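Local coordinates for protein SusD homolog (Bacteroides thetaiotaomicron VPI-5482, PDB 3FDH) that probably binds glycans at the outer membrane for uptake, as a SusD-family, probably lipid-linked, protein of a gut bacterium, at residues R292-A297 and N384-E389; S301-P306 and S315-S320. One frame throughout, in Å; residues are numbered along the deposited sequence.

Contact 1: R292-A297 and N384-E389; sequences RSQVAA and NTNSSE
Ser-293 and Asn-384 form a parallel beta bridge, their CA atoms 4.6 Å apart, in a two-stranded sheet at the edge of this SusD-like fold. Two backbone bonds define it: Asn-384 N gives to Arg-292 O (2.8 Å), and Gln-294 N returns the bond to Asn-384 O at the same length, the donor almost in line with the carbonyl. Beyond the bridge the pairing passes to side chains. The Gln-294 chain is fully extended, chi1 -178° placing CG opposite the main-chain nitrogen, and it reaches the loop that follows strand 383-384, where its OE1 accepts from Asn-386 N at 2.9 Å and so takes the part of a strand carbonyl; the donor stands 27° out of the amide plane. NE2 of Gln-294 is used elsewhere, on Arg-281 O.

The Gln-294 and Asn-386 side chains cross at about a right angle, yet their terminal amides lie stacked, with planes 15° apart. Asn-386 OD1 cannot bond to Gln-294 OE1, both being acceptors; instead it closes an Asx turn by accepting from Ser-388 N, while its ND2 gives to Asn-280 O. OD1 takes a second bond, from Ser-388 OG at 2.6 Å, lying in the carbonyl plane on a lone pair. Replacing this asparagine by alanine removes the stacked amide, and is likely to leave Ser-388 N without its acceptor and Asn-280 O without its donor. Ser-388 N itself approaches Asn-386 OD1 from above the carbonyl plane, at 2.9 Å.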
loop_
_atom_site.group_PDB
_atom_site.type_symbol
_atom_site.label_atom_id
_atom_site.label_comp_id
_atom_site.label_asym_id
_atom_site.label_seq_id
_atom_site.Cartn_x
_atom_site.Cartn_y
_atom_site.Cartn_z
ATOM N N ARG A 292 20.138 12.231 16.735
ATOM C CA ARG A 292 18.848 12.724 16.302
ATOM C C ARG A 292 18.067 12.773 17.592
ATOM O O ARG A 292 18.410 12.087 18.567
ATOM C CB ARG A 292 18.104 11.781 15.351
ATOM C CG ARG A 292 18.803 11.453 14.066
ATOM C CD ARG A 292 17.865 10.660 13.198
ATOM N NE ARG A 292 18.472 10.233 11.957
ATOM C CZ ARG A 292 18.409 10.950 10.855
ATOM N NH1 ARG A 292 17.759 12.095 10.883
ATOM N NH2 ARG A 292 18.962 10.516 9.736
ATOM N N SER A 293 17.037 13.603 17.594
ATOM C CA SER A 293 16.143 13.707 18.730
ATOM C C SER A 293 14.717 13.468 18.305
ATOM O O SER A 293 14.308 13.882 17.235
ATOM C CB SER A 293 16.239 15.090 19.357
ATOM O OG SER A 293 17.546 15.326 19.826
ATOM N N GLN A 294 13.973 12.789 19.165
ATOM C CA GLN A 294 12.549 12.527 18.927
ATOM C C GLN A 294 11.828 13.776 19.419
ATOM O O GLN A 294 11.945 14.148 20.586
ATOM C CB GLN A 294 12.129 11.289 19.698
ATOM C CG GLN A 294 10.710 10.851 19.538
ATOM C CD GLN A 294 10.400 9.661 20.416
ATOM O OE1 GLN A 294 11.029 9.469 21.447
ATOM N NE2 GLN A 294 9.421 8.851 20.011
ATOM N N VAL A 295 11.108 14.417 18.502
ATOM C CA VAL A 295 10.435 15.701 18.748
ATOM C C VAL A 295 9.014 15.784 18.192
ATOM O O VAL A 295 8.597 14.979 17.383
ATOM C CB VAL A 295 11.279 16.894 18.179
ATOM C CG1 VAL A 295 12.687 16.991 18.846
ATOM C CG2 VAL A 295 11.419 16.795 16.664
ATOM N N ALA A 296 8.260 16.748 18.711
ATOM C CA ALA A 296 6.887 16.999 18.252
ATOM C C ALA A 296 6.940 17.583 16.856
ATOM O O ALA A 296 7.923 18.202 16.470
ATOM C CB ALA A 296 6.122 17.939 19.203
ATOM N N ALA A 297 5.877 17.316 16.118
ATOM C CA ALA A 297 5.729 17.770 14.740
ATOM C C ALA A 297 5.869 19.292 14.600
ATOM O O ALA A 297 6.246 19.775 13.540
ATOM C CB ALA A 297 4.401 17.281 14.129
ATOM N N ASN A 384 18.092 10.424 20.819
ATOM C CA ASN A 384 17.595 10.946 22.099
ATOM C C ASN A 384 16.080 10.868 22.001
ATOM O O ASN A 384 15.474 11.508 21.140
ATOM C CB ASN A 384 17.919 12.430 22.297
ATOM C CG ASN A 384 19.374 12.710 22.587
ATOM O OD1 ASN A 384 20.063 11.951 23.284
ATOM N ND2 ASN A 384 19.829 13.868 22.120
ATOM N N THR A 385 15.444 10.062 22.829
ATOM C CA THR A 385 13.988 9.990 22.795
ATOM C C THR A 385 13.403 11.183 23.555
ATOM O O THR A 385 14.106 11.915 24.269
ATOM C CB THR A 385 13.467 8.707 23.433
ATOM O OG1 THR A 385 14.010 8.627 24.749
ATOM C CG2 THR A 385 13.892 7.477 22.676
ATOM N N ASN A 386 12.113 11.420 23.360
ATOM C CA ASN A 386 11.446 12.418 24.171
ATOM C C ASN A 386 10.786 11.665 25.331
ATOM O O ASN A 386 11.233 10.561 25.689
ATOM C CB ASN A 386 10.520 13.396 23.408
ATOM C CG ASN A 386 9.351 12.742 22.733
ATOM O OD1 ASN A 386 9.010 11.592 23.042
ATOM N ND2 ASN A 386 8.713 13.485 21.763
ATOM N N SER A 387 9.759 12.266 25.924
ATOM C CA SER A 387 9.080 11.658 27.090
ATOM C C SER A 387 7.736 11.114 26.698
ATOM O O SER A 387 6.911 10.809 27.537
ATOM C CB SER A 387 8.896 12.634 28.254
ATOM O OG SER A 387 10.118 12.969 28.862
ATOM N N SER A 388 7.508 11.022 25.398
ATOM C CA SER A 388 6.239 10.476 24.923
ATOM C C SER A 388 6.037 9.063 25.434
ATOM O O SER A 388 6.985 8.292 25.616
ATOM C CB SER A 388 6.113 10.516 23.415
ATOM O OG SER A 388 7.135 9.776 22.779
ATOM N N GLU A 389 4.774 8.750 25.682
ATOM C CA GLU A 389 4.385 7.430 26.169
ATOM C C GLU A 389 4.124 6.477 25.032
ATOM O O GLU A 389 3.638 6.852 23.985
ATOM C CB GLU A 389 3.099 7.536 26.978
ATOM C CG GLU A 389 3.162 8.438 28.188
ATOM C CD GLU A 389 3.712 7.746 29.400
ATOM O OE1 GLU A 389 4.121 6.568 29.281
ATOM O OE2 GLU A 389 3.723 8.381 30.479
#

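Contact 2: S301-P306 and S315-S320; sequences SLVPAP and SKYGIS
In this SusD-like fold the loop 301-306, which leaves a 3-10 turn at Leu-302, packs across the lead-in to strand 319-320, the strand that pairs antiparallel with strand 283-284; the two segments run at roughly a right angle. Tyr-317 meets Val-303, Ala-305 and Pro-306, while Gly-318 meets Leu-302 and Val-303. Both Ala-305 and Gly-318 also have backbone hydrogen bonds with Ala-263. Gly-318 N gives a hydrogen bond to Val-303 O of 2.9 Å, approaching from 47° above the carbonyl plane. That same oxygen also lies at the edge of the Tyr-317 ring, near its plane, and receives a CA-H contact from Tyr-317, so one carbonyl meets backbone and ring together.

The aromatic ring is covered on both faces. Over one, the Ala-305 methyl makes a CH-pi contact, CB standing 3.9 Å from the Tyr-317 centroid and 19° off the ring normal; over the opposite one, the extended chain of Lys-316 lays its CD toward the rim. The Pro-306 and Tyr-317 side chains cross at about a right angle, CD of Pro-306 3.8 Å from CE1 of Tyr-317, and the ring's hydroxyl is bonded to Asp-311 N in the intervening loop. Val-303 turns CG1 away from its own nitrogen, and that methyl rests against Lys-316 O and, at 3.8 Å, against Tyr-317 CD1.

Gly-318 sits close against the Leu-302 carbonyl. A beta carbon here would point toward 301-306 and would probably run into Leu-302 O. As it is, Gly-318 CA comes within 3.0 Å of Leu-302 O, a CA-H...O contact with an angle of 129° at the hydrogen.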
loop_
_atom_site.group_PDB
_atom_site.type_symbol
_atom_site.label_atom_id
_atom_site.label_comp_id
_atom_site.label_asym_id
_atom_site.label_seq_id
_atom_site.Cartn_x
_atom_site.Cartn_y
_atom_site.Cartn_z
ATOM N N SER A 301 12.984 22.282 15.588
ATOM C CA SER A 301 14.216 21.487 15.415
ATOM C C SER A 301 14.007 20.259 14.550
ATOM O O SER A 301 14.967 19.605 14.143
ATOM C CB SER A 301 14.842 21.085 16.740
ATOM O OG SER A 301 14.043 20.210 17.494
ATOM N N LEU A 302 12.754 19.949 14.253
ATOM C CA LEU A 302 12.455 18.823 13.374
ATOM C C LEU A 302 12.882 19.115 11.955
ATOM O O LEU A 302 13.258 18.228 11.192
ATOM C CB LEU A 302 10.956 18.504 13.383
ATOM C CG LEU A 302 10.476 17.440 12.390
ATOM C CD1 LEU A 302 11.198 16.085 12.651
ATOM C CD2 LEU A 302 8.956 17.308 12.481
ATOM N N VAL A 303 12.823 20.391 11.613
ATOM C CA VAL A 303 13.120 20.832 10.254
ATOM C C VAL A 303 12.330 19.966 9.240
ATOM O O VAL A 303 12.903 19.245 8.400
ATOM C CB VAL A 303 14.644 20.826 9.949
ATOM C CG1 VAL A 303 14.928 21.549 8.602
ATOM C CG2 VAL A 303 15.441 21.473 11.090
ATOM N N PRO A 304 10.989 20.034 9.308
ATOM C CA PRO A 304 10.233 19.273 8.308
ATOM C C PRO A 304 10.411 19.853 6.923
ATOM O O PRO A 304 10.771 21.030 6.743
ATOM C CB PRO A 304 8.778 19.384 8.803
ATOM C CG PRO A 304 8.741 20.726 9.530
ATOM C CD PRO A 304 10.129 20.895 10.134
ATOM N N ALA A 305 10.193 18.992 5.948
ATOM C CA ALA A 305 10.329 19.340 4.542
ATOM C C ALA A 305 9.006 19.896 3.983
ATOM O O ALA A 305 7.917 19.333 4.244
ATOM C CB ALA A 305 10.816 18.122 3.732
ATOM N N PRO A 306 9.088 21.004 3.231
ATOM C CA PRO A 306 7.889 21.558 2.638
ATOM C C PRO A 306 7.470 20.738 1.437
ATOM O O PRO A 306 8.240 20.508 0.489
ATOM C CB PRO A 306 8.317 22.947 2.188
ATOM C CG PRO A 306 9.759 22.811 1.920
ATOM C CD PRO A 306 10.274 21.823 2.909
ATOM N N SER A 315 20.584 15.631 4.200
ATOM C CA SER A 315 20.937 15.960 5.576
ATOM C C SER A 315 20.150 17.091 6.239
ATOM O O SER A 315 20.075 17.163 7.459
ATOM C CB SER A 315 22.427 16.310 5.660
ATOM O OG SER A 315 22.784 17.372 4.802
ATOM N N LYS A 316 19.526 17.943 5.454
ATOM C CA LYS A 316 18.840 19.113 6.024
ATOM C C LYS A 316 17.589 18.867 6.876
ATOM O O LYS A 316 17.363 19.471 7.945
ATOM C CB LYS A 316 18.464 20.069 4.914
ATOM C CG LYS A 316 17.775 21.333 5.389
ATOM C CD LYS A 316 17.345 22.178 4.215
ATOM C CE LYS A 316 16.620 23.448 4.647
ATOM N NZ LYS A 316 17.448 24.306 5.552
ATOM N N TYR A 317 16.745 18.011 6.358
ATOM C CA TYR A 317 15.415 17.773 6.940
ATOM C C TYR A 317 15.314 16.573 7.848
ATOM O O TYR A 317 15.961 15.542 7.674
ATOM C CB TYR A 317 14.366 17.628 5.822
ATOM C CG TYR A 317 14.297 18.820 4.888
ATOM C CD1 TYR A 317 13.683 20.009 5.301
ATOM C CD2 TYR A 317 14.885 18.788 3.611
ATOM C CE1 TYR A 317 13.637 21.103 4.482
ATOM C CE2 TYR A 317 14.843 19.906 2.779
ATOM C CZ TYR A 317 14.209 21.058 3.221
ATOM O OH TYR A 317 14.169 22.189 2.422
ATOM N N GLY A 318 14.432 16.759 8.803
ATOM C CA GLY A 318 14.043 15.743 9.757
ATOM C C GLY A 318 13.306 14.651 9.027
ATOM O O GLY A 318 13.079 14.730 7.815
ATOM N N ILE A 319 12.900 13.640 9.781
ATOM C CA ILE A 319 12.328 12.456 9.185
ATOM C C ILE A 319 11.225 11.839 10.011
ATOM O O ILE A 319 11.067 12.162 11.157
ATOM C CB ILE A 319 13.423 11.346 9.040
ATOM C CG1 ILE A 319 14.104 11.105 10.395
ATOM C CG2 ILE A 319 14.446 11.701 7.903
ATOM C CD1 ILE A 319 15.035 9.907 10.513
ATOM N N SER A 320 10.446 10.959 9.369
ATOM C CA SER A 320 9.515 10.127 10.117
ATOM C C SER A 320 10.337 9.010 10.790
ATOM O O SER A 320 11.352 8.561 10.261
ATOM C CB SER A 320 8.414 9.520 9.241
ATOM O OG SER A 320 8.915 8.509 8.369
#

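In the fold
From the N-terminal side, the chain reaches strand 292-293, continues through 301-306, passes across that segment again through 315-320, and then runs through helices 335-348 and 354-379 to 384-389. Contact 2 therefore closes a short loop, with eight residues between its segments, wholly within the 86-residue excursion that contact 1 closes; the two nest and do not cross. Their centres lie 14 Å apart and they touch: Val-295 CG2 packs on Leu-302 CB at 3.7 Å, and Arg-292 NH1 lies 3.5 Å from Ile-319 CD1. Strand 283-284 links them, since Phe-283 and Phe-284 make backbone hydrogen bonds with Val-295 and Ile-319 respectively, while Ile-376 of helix 354-379 touches Gln-294.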